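Long-range contact in fatty acid synthase 1, isoform A (Drosophila melanogaster, PDB 6FN6), which probably carries out de novo synthesis of long-chain saturated fatty acids, this chain holding its dehydratase, enoylreductase and ketoreductase modifying region: residues V134-Y145 with Q179-L190. Sequence-based numbering, arbitrary orientation.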
loop_
_atom_site.group_PDB
_atom_site.type_symbol
_atom_site.label_atom_id
_atom_site.label_comp_id
_atom_site.label_asym_id
_atom_site.label_seq_id
_atom_site.Cartn_x
_atom_site.Cartn_y
_atom_site.Cartn_z
ATOM N N VAL A 134 17.260 -36.836 -5.524
ATOM C CA VAL A 134 16.810 -35.493 -5.186
ATOM C C VAL A 134 17.977 -34.517 -5.146
ATOM O O VAL A 134 17.909 -33.438 -5.728
ATOM C CB VAL A 134 16.053 -35.495 -3.844
ATOM C CG1 VAL A 134 15.878 -34.075 -3.312
ATOM C CG2 VAL A 134 14.713 -36.182 -3.994
ATOM N N TYR A 135 19.041 -34.886 -4.446
ATOM C CA TYR A 135 20.121 -33.947 -4.190
ATOM C C TYR A 135 21.113 -33.891 -5.350
ATOM O O TYR A 135 21.925 -32.970 -5.434
ATOM C CB TYR A 135 20.818 -34.296 -2.873
ATOM C CG TYR A 135 19.957 -33.931 -1.685
ATOM C CD1 TYR A 135 19.853 -32.613 -1.262
ATOM C CD2 TYR A 135 19.224 -34.894 -1.008
ATOM C CE1 TYR A 135 19.054 -32.268 -0.191
ATOM C CE2 TYR A 135 18.426 -34.561 0.063
ATOM C CZ TYR A 135 18.339 -33.246 0.465
ATOM O OH TYR A 135 17.547 -32.908 1.539
ATOM N N LYS A 136 21.062 -34.877 -6.238
ATOM C CA LYS A 136 21.771 -34.761 -7.504
ATOM C C LYS A 136 21.110 -33.656 -8.326
ATOM O O LYS A 136 21.786 -32.802 -8.899
ATOM C CB LYS A 136 21.776 -36.084 -8.272
ATOM C CG LYS A 136 22.188 -35.929 -9.725
ATOM C CD LYS A 136 22.480 -37.259 -10.393
ATOM C CE LYS A 136 23.088 -37.031 -11.767
ATOM N NZ LYS A 136 23.195 -38.279 -12.564
ATOM N N GLU A 137 19.782 -33.688 -8.375
ATOM C CA GLU A 137 18.999 -32.675 -9.076
ATOM C C GLU A 137 19.328 -31.284 -8.539
ATOM O O GLU A 137 19.614 -30.361 -9.303
ATOM C CB GLU A 137 17.500 -32.965 -8.928
ATOM C CG GLU A 137 16.567 -31.823 -9.330
ATOM C CD GLU A 137 16.680 -31.467 -10.799
ATOM O OE1 GLU A 137 17.240 -32.279 -11.569
ATOM O OE2 GLU A 137 16.204 -30.379 -11.188
ATOM N N LEU A 138 19.282 -31.145 -7.218
ATOM C CA LEU A 138 19.513 -29.861 -6.569
ATOM C C LEU A 138 20.936 -29.349 -6.794
ATOM O O LEU A 138 21.141 -28.154 -7.005
ATOM C CB LEU A 138 19.229 -29.973 -5.070
ATOM C CG LEU A 138 17.783 -30.298 -4.682
ATOM C CD1 LEU A 138 17.670 -30.509 -3.187
ATOM C CD2 LEU A 138 16.832 -29.205 -5.129
ATOM N N ARG A 139 21.915 -30.250 -6.733
ATOM C CA ARG A 139 23.312 -29.886 -6.971
ATOM C C ARG A 139 23.476 -29.146 -8.292
ATOM O O ARG A 139 24.183 -28.143 -8.368
ATOM C CB ARG A 139 24.210 -31.127 -6.969
ATOM C CG ARG A 139 24.792 -31.482 -5.606
ATOM C CD ARG A 139 26.019 -32.378 -5.734
ATOM N NE ARG A 139 25.743 -33.603 -6.483
ATOM C CZ ARG A 139 25.255 -34.721 -5.951
ATOM N NH1 ARG A 139 24.971 -34.785 -4.656
ATOM N NH2 ARG A 139 25.042 -35.779 -6.722
ATOM N N LEU A 140 22.821 -29.647 -9.332
ATOM C CA LEU A 140 22.926 -29.043 -10.653
ATOM C C LEU A 140 22.368 -27.629 -10.660
ATOM O O LEU A 140 22.748 -26.810 -11.498
ATOM C CB LEU A 140 22.197 -29.891 -11.696
ATOM C CG LEU A 140 23.057 -30.919 -12.432
ATOM C CD1 LEU A 140 23.668 -31.926 -11.471
ATOM C CD2 LEU A 140 22.219 -31.617 -13.486
ATOM N N ARG A 141 21.457 -27.348 -9.735
ATOM C CA ARG A 141 20.838 -26.032 -9.664
ATOM C C ARG A 141 21.669 -25.032 -8.864
ATOM O O ARG A 141 21.466 -23.826 -8.981
ATOM C CB ARG A 141 19.446 -26.141 -9.055
ATOM C CG ARG A 141 18.508 -27.055 -9.823
ATOM C CD ARG A 141 17.065 -26.760 -9.458
ATOM N NE ARG A 141 16.156 -27.852 -9.783
ATOM C CZ ARG A 141 14.831 -27.768 -9.692
ATOM N NH1 ARG A 141 14.255 -26.638 -9.296
ATOM N NH2 ARG A 141 14.077 -28.813 -10.005
ATOM N N GLY A 142 22.606 -25.530 -8.063
ATOM C CA GLY A 142 23.456 -24.668 -7.262
ATOM C C GLY A 142 23.438 -24.968 -5.774
ATOM O O GLY A 142 24.311 -24.509 -5.035
ATOM N N TYR A 143 22.440 -25.726 -5.326
ATOM C CA TYR A 143 22.336 -26.091 -3.918
ATOM C C TYR A 143 23.350 -27.169 -3.555
ATOM O O TYR A 143 23.317 -28.271 -4.104
ATOM C CB TYR A 143 20.931 -26.593 -3.585
ATOM C CG TYR A 143 19.812 -25.664 -3.984
ATOM C CD1 TYR A 143 19.379 -24.658 -3.130
ATOM C CD2 TYR A 143 19.177 -25.801 -5.208
ATOM C CE1 TYR A 143 18.349 -23.809 -3.489
ATOM C CE2 TYR A 143 18.147 -24.959 -5.578
ATOM C CZ TYR A 143 17.735 -23.965 -4.715
ATOM O OH TYR A 143 16.709 -23.125 -5.088
ATOM N N ASP A 144 24.238 -26.855 -2.618
ATOM C CA ASP A 144 25.257 -27.802 -2.182
ATOM C C ASP A 144 24.986 -28.265 -0.756
ATOM O O ASP A 144 25.828 -28.112 0.125
ATOM C CB ASP A 144 26.639 -27.160 -2.271
ATOM C CG ASP A 144 26.913 -26.566 -3.639
ATOM O OD1 ASP A 144 27.181 -27.340 -4.581
ATOM O OD2 ASP A 144 26.844 -25.325 -3.773
ATOM N N TYR A 145 23.817 -28.857 -0.540
ATOM C CA TYR A 145 23.414 -29.265 0.798
ATOM C C TYR A 145 24.284 -30.404 1.318
ATOM O O TYR A 145 24.754 -31.248 0.550
ATOM C CB TYR A 145 21.943 -29.693 0.813
ATOM C CG TYR A 145 20.962 -28.570 0.553
ATOM C CD1 TYR A 145 20.903 -27.462 1.390
ATOM C CD2 TYR A 145 20.085 -28.622 -0.523
ATOM C CE1 TYR A 145 20.004 -26.433 1.156
ATOM C CE2 TYR A 145 19.181 -27.599 -0.763
ATOM C CZ TYR A 145 19.148 -26.508 0.078
ATOM O OH TYR A 145 18.253 -25.493 -0.159
ATOM N N GLN A 179 13.230 -26.903 0.513
ATOM C CA GLN A 179 13.903 -27.649 -0.537
ATOM C C GLN A 179 12.861 -28.391 -1.359
ATOM O O GLN A 179 12.906 -28.402 -2.588
ATOM C CB GLN A 179 14.915 -28.635 0.046
ATOM C CG GLN A 179 16.028 -27.999 0.850
ATOM C CD GLN A 179 16.963 -29.035 1.440
ATOM O OE1 GLN A 179 16.844 -30.225 1.150
ATOM N NE2 GLN A 179 17.894 -28.591 2.273
ATOM N N PHE A 180 11.926 -29.019 -0.661
ATOM C CA PHE A 180 10.915 -29.842 -1.303
ATOM C C PHE A 180 10.041 -29.030 -2.251
ATOM O O PHE A 180 9.661 -29.506 -3.322
ATOM C CB PHE A 180 10.043 -30.529 -0.251
ATOM C CG PHE A 180 9.037 -31.468 -0.834
ATOM C CD1 PHE A 180 9.399 -32.755 -1.192
ATOM C CD2 PHE A 180 7.731 -31.063 -1.032
ATOM C CE1 PHE A 180 8.474 -33.620 -1.737
ATOM C CE2 PHE A 180 6.803 -31.921 -1.573
ATOM C CZ PHE A 180 7.173 -33.202 -1.926
ATOM N N SER A 181 9.713 -27.810 -1.845
ATOM C CA SER A 181 8.896 -26.920 -2.663
ATOM C C SER A 181 9.652 -26.474 -3.911
ATOM O O SER A 181 9.057 -26.240 -4.960
ATOM C CB SER A 181 8.467 -25.702 -1.848
ATOM O OG SER A 181 7.602 -24.864 -2.593
ATOM N N ILE A 182 10.969 -26.368 -3.790
ATOM C CA ILE A 182 11.800 -25.915 -4.894
ATOM C C ILE A 182 11.914 -27.014 -5.947
ATOM O O ILE A 182 12.102 -26.726 -7.129
ATOM C CB ILE A 182 13.189 -25.468 -4.382
ATOM C CG1 ILE A 182 13.063 -24.168 -3.585
ATOM C CG2 ILE A 182 14.166 -25.276 -5.539
ATOM C CD1 ILE A 182 14.282 -23.832 -2.739
ATOM N N LEU A 183 11.786 -28.268 -5.518
ATOM C CA LEU A 183 11.857 -29.403 -6.436
ATOM C C LEU A 183 10.790 -29.315 -7.516
ATOM O O LEU A 183 11.056 -29.573 -8.688
ATOM C CB LEU A 183 11.690 -30.723 -5.683
ATOM C CG LEU A 183 12.918 -31.473 -5.172
ATOM C CD1 LEU A 183 12.476 -32.810 -4.601
ATOM C CD2 LEU A 183 13.965 -31.677 -6.257
ATOM N N SER A 184 9.578 -28.958 -7.109
ATOM C CA SER A 184 8.437 -28.924 -8.017
ATOM C C SER A 184 8.586 -27.844 -9.093
ATOM O O SER A 184 7.952 -27.918 -10.144
ATOM C CB SER A 184 7.147 -28.701 -7.223
ATOM O OG SER A 184 7.234 -27.531 -6.431
ATOM N N LYS A 185 9.427 -26.848 -8.830
ATOM C CA LYS A 185 9.651 -25.775 -9.793
ATOM C C LYS A 185 10.290 -26.321 -11.066
ATOM O O LYS A 185 11.244 -27.093 -11.014
ATOM C CB LYS A 185 10.524 -24.678 -9.183
ATOM C CG LYS A 185 9.793 -23.808 -8.173
ATOM C CD LYS A 185 10.700 -22.735 -7.597
ATOM C CE LYS A 185 9.908 -21.684 -6.832
ATOM N NZ LYS A 185 9.097 -20.823 -7.738
ATOM N N ASN A 186 9.750 -25.912 -12.210
ATOM C CA ASN A 186 10.150 -26.471 -13.495
ATOM C C ASN A 186 11.527 -25.970 -13.927
ATOM O O ASN A 186 12.349 -26.742 -14.421
ATOM C CB ASN A 186 9.110 -26.128 -14.561
ATOM C CG ASN A 186 9.262 -26.968 -15.813
ATOM O OD1 ASN A 186 10.328 -27.524 -16.077
ATOM N ND2 ASN A 186 8.187 -27.075 -16.586
ATOM N N LEU A 187 11.774 -24.677 -13.746
ATOM C CA LEU A 187 13.054 -24.091 -14.123
ATOM C C LEU A 187 14.155 -24.597 -13.192
ATOM O O LEU A 187 14.054 -24.481 -11.971
ATOM C CB LEU A 187 12.974 -22.563 -14.084
ATOM C CG LEU A 187 14.176 -21.785 -14.627
ATOM C CD1 LEU A 187 14.373 -22.037 -16.116
ATOM C CD2 LEU A 187 14.011 -20.298 -14.354
ATOM N N ARG A 188 15.208 -25.154 -13.780
ATOM C CA ARG A 188 16.297 -25.751 -13.016
ATOM C C ARG A 188 17.385 -24.735 -12.705
ATOM O O ARG A 188 18.519 -24.871 -13.160
ATOM C CB ARG A 188 16.898 -26.930 -13.780
ATOM C CG ARG A 188 15.880 -27.946 -14.263
ATOM C CD ARG A 188 16.553 -29.032 -15.086
ATOM N NE ARG A 188 17.376 -29.922 -14.271
ATOM C CZ ARG A 188 18.247 -30.796 -14.767
ATOM N NH1 ARG A 188 18.416 -30.897 -16.078
ATOM N NH2 ARG A 188 18.954 -31.567 -13.951
ATOM N N GLU A 189 17.033 -23.719 -11.925
ATOM C CA GLU A 189 17.977 -22.675 -11.553
ATOM C C GLU A 189 17.957 -22.465 -10.043
ATOM O O GLU A 189 17.153 -23.072 -9.336
ATOM C CB GLU A 189 17.637 -21.373 -12.277
ATOM C CG GLU A 189 17.861 -21.404 -13.783
ATOM C CD GLU A 189 19.307 -21.653 -14.160
ATOM O OE1 GLU A 189 19.549 -22.146 -15.283
ATOM O OE2 GLU A 189 20.202 -21.348 -13.341
ATOM N N LEU A 190 18.844 -21.606 -9.553
ATOM C CA LEU A 190 18.965 -21.376 -8.119
ATOM C C LEU A 190 17.894 -20.403 -7.629
ATOM O O LEU A 190 17.839 -19.253 -8.065
ATOM C CB LEU A 190 20.362 -20.850 -7.776
ATOM C CG LEU A 190 20.665 -20.642 -6.291
ATOM C CD1 LEU A 190 20.583 -21.953 -5.527
ATOM C CD2 LEU A 190 22.034 -20.005 -6.107
#
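Arg141 sets off with CG beside its own backbone N (chi1 -59°) and then runs extended to NE, a course that carries its guanidinium off the end of helix 131-141 toward the C-terminal end of helix 170-183 and the loop after it. Long, flat and rich in N-H groups, it suits a site lined with carbonyls: NH1 makes a weak bond to Ile182 O (3.1 Å), and NH2 makes weak, long ones to Leu183 O and Lys185 O. One turn earlier, Glu137 bends at chi2 (63°) and offers OE2 to both NE and NH2 of Arg141, each at 2.9 Å. The same carboxylate forms a salt bridge with Arg188, whose NH2 (3.0 Å from Glu137 OE1) and NE make weak bonds to OE1 and OE2, the two planes only 19° apart. Were Arg141 replaced by an alanine, the three backbone carbonyls would probably lose their weak donors and Glu137 OE2 its two-nitrogen grip.

Beside this network, branched Leu183 can serve two neighbours, CD1 on Val134 and CD2 on Leu138. Tyr143 offers a flat face to Leu190 CD1, 3.6 Å from its centroid in a CH-pi contact; Ile182 CG2 packs near its hydroxyl, which bonds to Tyr191 O. Gly142, with positive phi, closes the helix in a Schellman motif where a side chain would strike Arg141 O.

Extended Gln179 uses both amide atoms: Tyr135 OH donates to OE1 (2.8 Å) in the carbonyl plane, while NE2 lies over the Tyr145 ring, 3.1 Å above its plane, and bonds to Phe149 O and to Asp175, the predicted dehydratase proton donor. Within the predicted C-terminal hotdog fold, the chemistry is thus divided: carboxylate and carbonyls probably offset the clustered arginines, including Arg971 of helix 963-974 in the ketoreductase range, salt-bridged to Glu137 OE2, whereas the glutamine is likely to help position the predicted catalytic aspartate.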